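Local coordinates for protein alternansucrase (Leuconostoc mesenteroides, PDB 6HVG) that belongs to glycoside hydrolase family 70, built round a TIM-barrel domain, and carries choline-binding-type repeats and a bound calcium ion, at residues F534-D540 with V1170-D1176; L1190-N1195 with L1254-Y1260. All coordinates share one frame; numbering follows the deposited sequence.

Contact 1 of 2, residues F534-D540 with V1170-D1176; sequences FLAYQDD and VTATRVD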
# COMPACT_ATOMS: atom_id res chain seq x y z
N PHE A 534 1.81 -1.44 11.04
CA PHE A 534 2.75 -2.35 11.66
C PHE A 534 2.97 -2.11 13.14
O PHE A 534 2.87 -0.97 13.62
CB PHE A 534 4.12 -2.21 11.01
CG PHE A 534 4.10 -2.37 9.53
CD1 PHE A 534 3.90 -3.61 8.95
CD2 PHE A 534 4.30 -1.28 8.73
CE1 PHE A 534 3.88 -3.75 7.58
CE2 PHE A 534 4.30 -1.43 7.36
CZ PHE A 534 4.10 -2.66 6.79
N LEU A 535 3.36 -3.19 13.83
CA LEU A 535 3.77 -3.18 15.21
C LEU A 535 5.22 -3.66 15.31
O LEU A 535 5.55 -4.70 14.77
CB LEU A 535 2.93 -4.14 16.02
CG LEU A 535 1.44 -3.81 16.12
CD1 LEU A 535 0.72 -4.91 16.89
CD2 LEU A 535 1.26 -2.47 16.78
N ALA A 536 6.08 -2.89 15.98
CA ALA A 536 7.44 -3.33 16.20
C ALA A 536 7.54 -3.96 17.59
O ALA A 536 7.13 -3.36 18.57
CB ALA A 536 8.40 -2.17 16.09
N TYR A 537 8.08 -5.17 17.67
CA TYR A 537 8.26 -5.84 18.94
C TYR A 537 9.44 -5.24 19.69
O TYR A 537 10.43 -4.82 19.09
CB TYR A 537 8.49 -7.34 18.77
CG TYR A 537 7.39 -8.10 18.06
CD1 TYR A 537 6.10 -7.64 18.01
CD2 TYR A 537 7.66 -9.32 17.44
CE1 TYR A 537 5.10 -8.34 17.33
CE2 TYR A 537 6.66 -10.03 16.79
CZ TYR A 537 5.39 -9.53 16.74
OH TYR A 537 4.42 -10.22 16.09
N GLN A 538 9.35 -5.24 21.03
CA GLN A 538 10.38 -4.64 21.88
C GLN A 538 11.07 -5.65 22.79
O GLN A 538 10.51 -6.70 23.10
CB GLN A 538 9.77 -3.53 22.72
CG GLN A 538 8.94 -2.53 21.92
CD GLN A 538 9.74 -1.74 20.91
OE1 GLN A 538 10.82 -1.25 21.20
NE2 GLN A 538 9.21 -1.63 19.71
N ASP A 539 12.30 -5.33 23.17
CA ASP A 539 13.06 -6.12 24.16
C ASP A 539 12.66 -5.69 25.54
O ASP A 539 13.05 -4.62 25.99
CB ASP A 539 14.57 -5.91 23.99
CG ASP A 539 15.12 -6.53 22.72
OD1 ASP A 539 14.42 -7.35 22.08
OD2 ASP A 539 16.27 -6.22 22.38
N ASP A 540 11.90 -6.55 26.23
CA ASP A 540 11.30 -6.23 27.51
C ASP A 540 11.38 -7.46 28.42
O ASP A 540 10.41 -8.21 28.57
CB ASP A 540 9.86 -5.75 27.27
CG ASP A 540 9.09 -5.46 28.55
OD1 ASP A 540 9.68 -5.42 29.67
OD2 ASP A 540 7.86 -5.25 28.41
N VAL A 1170 3.78 -10.43 23.11
CA VAL A 1170 4.91 -9.55 22.80
C VAL A 1170 4.65 -8.17 23.40
O VAL A 1170 3.51 -7.86 23.76
CB VAL A 1170 5.11 -9.38 21.26
CG1 VAL A 1170 5.25 -10.72 20.56
CG2 VAL A 1170 3.96 -8.56 20.63
N THR A 1171 5.71 -7.38 23.51
CA THR A 1171 5.61 -5.95 23.83
C THR A 1171 5.75 -5.17 22.53
O THR A 1171 6.78 -5.23 21.87
CB THR A 1171 6.70 -5.51 24.83
OG1 THR A 1171 6.46 -6.11 26.09
CG2 THR A 1171 6.66 -4.02 25.02
N ALA A 1172 4.72 -4.40 22.17
CA ALA A 1172 4.62 -3.86 20.84
C ALA A 1172 4.37 -2.37 20.81
O ALA A 1172 3.63 -1.83 21.63
CB ALA A 1172 3.51 -4.57 20.07
N THR A 1173 4.97 -1.71 19.83
CA THR A 1173 4.75 -0.30 19.55
C THR A 1173 4.26 -0.14 18.12
O THR A 1173 4.75 -0.81 17.22
CB THR A 1173 6.06 0.48 19.71
OG1 THR A 1173 6.57 0.30 21.03
CG2 THR A 1173 5.87 1.96 19.45
N ARG A 1174 3.28 0.75 17.91
CA ARG A 1174 2.74 1.02 16.57
C ARG A 1174 3.70 1.87 15.77
O ARG A 1174 4.10 2.93 16.20
CB ARG A 1174 1.41 1.72 16.67
CG ARG A 1174 0.74 2.07 15.36
CD ARG A 1174 0.08 0.84 14.73
NE ARG A 1174 -0.71 1.23 13.58
CZ ARG A 1174 -0.18 1.60 12.42
NH1 ARG A 1174 1.15 1.61 12.22
NH2 ARG A 1174 -0.98 1.96 11.43
N VAL A 1175 4.09 1.35 14.60
CA VAL A 1175 5.17 1.95 13.81
C VAL A 1175 4.80 2.01 12.35
O VAL A 1175 3.91 1.28 11.89
CB VAL A 1175 6.46 1.13 13.88
CG1 VAL A 1175 7.09 1.24 15.25
CG2 VAL A 1175 6.20 -0.32 13.53
N ASP A 1176 5.52 2.87 11.64
CA ASP A 1176 5.42 2.98 10.18
C ASP A 1176 6.42 2.02 9.53
O ASP A 1176 7.11 1.28 10.23
CB ASP A 1176 5.61 4.42 9.70
CG ASP A 1176 6.99 4.99 9.99
OD1 ASP A 1176 7.95 4.24 10.23
OD2 ASP A 1176 7.14 6.23 9.94

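Contact 2 of 2, residues L1190-N1195 with L1254-Y1260; sequences LLYVAN and LHRGAYY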
# COMPACT_ATOMS: atom_id res chain seq x y z
N LEU A 1190 3.02 -1.64 24.62
CA LEU A 1190 1.86 -2.39 25.15
C LEU A 1190 1.96 -3.89 24.90
O LEU A 1190 2.57 -4.32 23.93
CB LEU A 1190 0.55 -1.91 24.51
CG LEU A 1190 0.24 -0.41 24.59
CD1 LEU A 1190 -1.14 -0.15 24.00
CD2 LEU A 1190 0.32 0.10 26.01
N LEU A 1191 1.35 -4.67 25.78
CA LEU A 1191 1.36 -6.11 25.61
C LEU A 1191 0.29 -6.48 24.60
O LEU A 1191 -0.82 -5.94 24.59
CB LEU A 1191 1.16 -6.86 26.95
CG LEU A 1191 2.19 -6.65 28.07
CD1 LEU A 1191 2.19 -7.84 29.03
CD2 LEU A 1191 3.60 -6.42 27.56
N TYR A 1192 0.66 -7.43 23.73
CA TYR A 1192 -0.15 -7.77 22.57
C TYR A 1192 0.01 -9.25 22.33
O TYR A 1192 1.08 -9.80 22.56
CB TYR A 1192 0.37 -7.01 21.36
CG TYR A 1192 -0.57 -6.94 20.19
CD1 TYR A 1192 -1.56 -5.99 20.14
CD2 TYR A 1192 -0.41 -7.77 19.11
CE1 TYR A 1192 -2.41 -5.90 19.06
CE2 TYR A 1192 -1.26 -7.70 18.03
CZ TYR A 1192 -2.25 -6.76 18.00
OH TYR A 1192 -3.11 -6.69 16.92
N VAL A 1193 -1.07 -9.89 21.88
CA VAL A 1193 -1.04 -11.28 21.49
C VAL A 1193 -0.82 -11.32 20.00
O VAL A 1193 -1.64 -10.86 19.23
CB VAL A 1193 -2.36 -12.00 21.81
CG1 VAL A 1193 -2.38 -13.38 21.20
CG2 VAL A 1193 -2.55 -12.10 23.31
N ALA A 1194 0.32 -11.88 19.59
CA ALA A 1194 0.65 -12.04 18.19
C ALA A 1194 0.74 -13.51 17.84
O ALA A 1194 0.86 -14.35 18.72
CB ALA A 1194 1.97 -11.35 17.90
N ASN A 1195 0.67 -13.81 16.54
CA ASN A 1195 0.87 -15.16 16.05
C ASN A 1195 2.29 -15.29 15.49
O ASN A 1195 2.53 -14.97 14.35
CB ASN A 1195 -0.19 -15.52 15.01
CG ASN A 1195 -1.44 -16.08 15.63
OD1 ASN A 1195 -2.31 -15.34 16.02
ND2 ASN A 1195 -1.53 -17.40 15.73
N LEU A 1254 -2.98 -6.92 13.93
CA LEU A 1254 -3.85 -8.10 13.92
C LEU A 1254 -5.28 -7.85 14.36
O LEU A 1254 -6.04 -8.81 14.53
CB LEU A 1254 -3.24 -9.21 14.80
CG LEU A 1254 -1.84 -9.68 14.39
CD1 LEU A 1254 -1.44 -10.92 15.16
CD2 LEU A 1254 -1.77 -10.00 12.91
N HIS A 1255 -5.65 -6.58 14.54
CA HIS A 1255 -7.05 -6.19 14.84
C HIS A 1255 -7.57 -6.71 16.19
O HIS A 1255 -8.76 -6.98 16.37
CB HIS A 1255 -7.99 -6.65 13.71
CG HIS A 1255 -7.71 -6.03 12.38
ND1 HIS A 1255 -8.56 -6.15 11.31
CD2 HIS A 1255 -6.67 -5.26 11.96
CE1 HIS A 1255 -8.06 -5.50 10.28
NE2 HIS A 1255 -6.92 -4.94 10.65
N ARG A 1256 -6.67 -6.85 17.14
CA ARG A 1256 -7.01 -7.45 18.42
C ARG A 1256 -7.24 -6.42 19.52
O ARG A 1256 -8.02 -6.68 20.45
CB ARG A 1256 -5.94 -8.46 18.83
CG ARG A 1256 -6.14 -9.77 18.11
CD ARG A 1256 -4.99 -10.74 18.29
NE ARG A 1256 -5.30 -11.97 17.57
CZ ARG A 1256 -4.43 -12.94 17.31
NH1 ARG A 1256 -3.17 -12.83 17.69
NH2 ARG A 1256 -4.82 -14.02 16.66
N GLY A 1257 -6.55 -5.29 19.43
CA GLY A 1257 -6.77 -4.18 20.32
C GLY A 1257 -5.55 -3.85 21.16
O GLY A 1257 -4.69 -4.71 21.39
N ALA A 1258 -5.48 -2.60 21.61
CA ALA A 1258 -4.38 -2.17 22.45
C ALA A 1258 -4.39 -2.85 23.81
O ALA A 1258 -3.33 -3.04 24.43
CB ALA A 1258 -4.44 -0.66 22.63
N TYR A 1259 -5.58 -3.22 24.30
CA TYR A 1259 -5.69 -3.83 25.65
C TYR A 1259 -6.52 -5.11 25.64
O TYR A 1259 -7.36 -5.32 26.50
CB TYR A 1259 -6.25 -2.81 26.65
CG TYR A 1259 -5.36 -1.59 26.76
CD1 TYR A 1259 -4.15 -1.67 27.42
CD2 TYR A 1259 -5.73 -0.36 26.19
CE1 TYR A 1259 -3.32 -0.57 27.52
CE2 TYR A 1259 -4.91 0.75 26.29
CZ TYR A 1259 -3.70 0.64 26.95
OH TYR A 1259 -2.86 1.74 27.05
N TYR A 1260 -6.27 -5.96 24.65
CA TYR A 1260 -6.81 -7.32 24.61
C TYR A 1260 -6.12 -8.17 25.67
O TYR A 1260 -6.71 -9.12 26.18
CB TYR A 1260 -6.58 -7.89 23.21
CG TYR A 1260 -7.08 -9.30 22.97
CD1 TYR A 1260 -8.43 -9.56 22.95
CD2 TYR A 1260 -6.21 -10.34 22.71
CE1 TYR A 1260 -8.89 -10.83 22.70
CE2 TYR A 1260 -6.66 -11.62 22.48
CZ TYR A 1260 -8.00 -11.86 22.48
OH TYR A 1260 -8.45 -13.14 22.24
O HOH W 1 -1.87 -4.24 26.21

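Contact 1 of 2, residues F534-D540 with V1170-D1176
Phe534 pairs with Val1175 through its carbonyl: Val1175 N donates to Phe534 O over 2.8 Å, almost straight at 178°. The same oxygen receives a weak bond from Arg1174 NH1, whose guanidinium lays one face over Phe534 N; the backbone carbonyls of Glu520 and Asp521 and the side-chain oxygen of Gln528 accept hydrogen bonds from that guanidinium. Leu535 turns to the other side of the sheet, where its CD2 lies 4.1 Å from Arg1174 CD and its CB meets the methyl of Ala1172. At Ala536 the backbone bonds run both ways to Thr1173, with Ala536 N 2.8 Å from Thr1173 O, and the Ala536 methyl sits against both branches of Val1175. The strands 534-537 and 1166-1175 are thus antiparallel neighbours inside a six-stranded sheet of the family 70 region, their short segments twisted to 138°. Tyr537 offers a ring face to Val1170, whose CG1 stands over its centre, 3.9 Å from the centroid, a CH-pi contact. Gln538 N donates to Thr1171 O, while its chain, bent at chi2, folds NE2 back to Ala536 O at 2.9 Å; NE2 and Thr1173 N reach that oxygen from opposite faces of its plane. Asp540, with CG anti to the backbone N (chi1 176°), takes a hydrogen bond from Thr1171 OG1 on OD2, 2.8 Å, met on the anti side of the carboxylate; the same oxygen forms a salt bridge with Arg543.

Contact 2 of 2, residues L1190-N1195 with L1254-Y1260
Strand 1190-1195 runs beside the irregular loop 1254-1260 without beta pairing: the nearest pair, Leu1190 CA and Ala1258 CA, is 6.8 Å apart, so side chains and a water bridge the two. Leu1190 puts CD1 against the Ala1258 methyl at 3.6 Å, while both of its methyls rest on the phenol end of Tyr1259. Next to it, water 1 donates to Leu1191 O and to Ala1258 O, joining two carbonyls that could not bond directly. Tyr1192, its ring swung to the side opposite the backbone N (chi1 -163°), reaches into the bend of the loop. There Leu1254 N donates to Tyr1192 OH over 3.0 Å, and Leu1254 CB meets the ring at its edge; the hydroxyl also bonds to Glu520, which takes the backbone N-H groups of His1255, Arg1256 and Gly1257 as well. The strand is an outermost one of the six-stranded antiparallel sheet in the family 70 region, and the loop follows strand 1248-1252 of that same sheet. Arg1256, extended from CG to NE, reaches back along the loop side of the strand and uses its guanidinium edge. NH1 donates to Val1193 O at 2.9 Å from above the carbonyl plane, although the oxygen itself lies in the guanidinium plane. NH1 and NH2 together grip Asn1195 OD1 end-on, with NH2 at 2.9 Å from OD1 and the amide plane turned 48° from the guanidinium. Asn1195 ND2 is held by Leu1164 O. Val1193 also turns CG2 to the edge of the Tyr1260 ring, 4.1 Å from Tyr1260 CD2.

The centres of contacts 1 and 2 lie about 10 Å apart, on the same side of the chain's centre, and one antiparallel sheet of the family 70 region serves both. Strands 1166-1175 and 1190-1197 follow each other in the chain and are neighbours in the sheet: Ala1172 N lies 2.8 Å from Leu1190 O, a probable hydrogen bond. Tyr537 OH also packs on the Ala1194 methyl. Contact 1 closes before contact 2 opens along the sequence, and strand 534-537 comes some 630 residues earlier than its partner. Chain parts remote in sequence therefore meet in a single sheet, whose outer strand 1190-1197 is lined by loop 1254-1260.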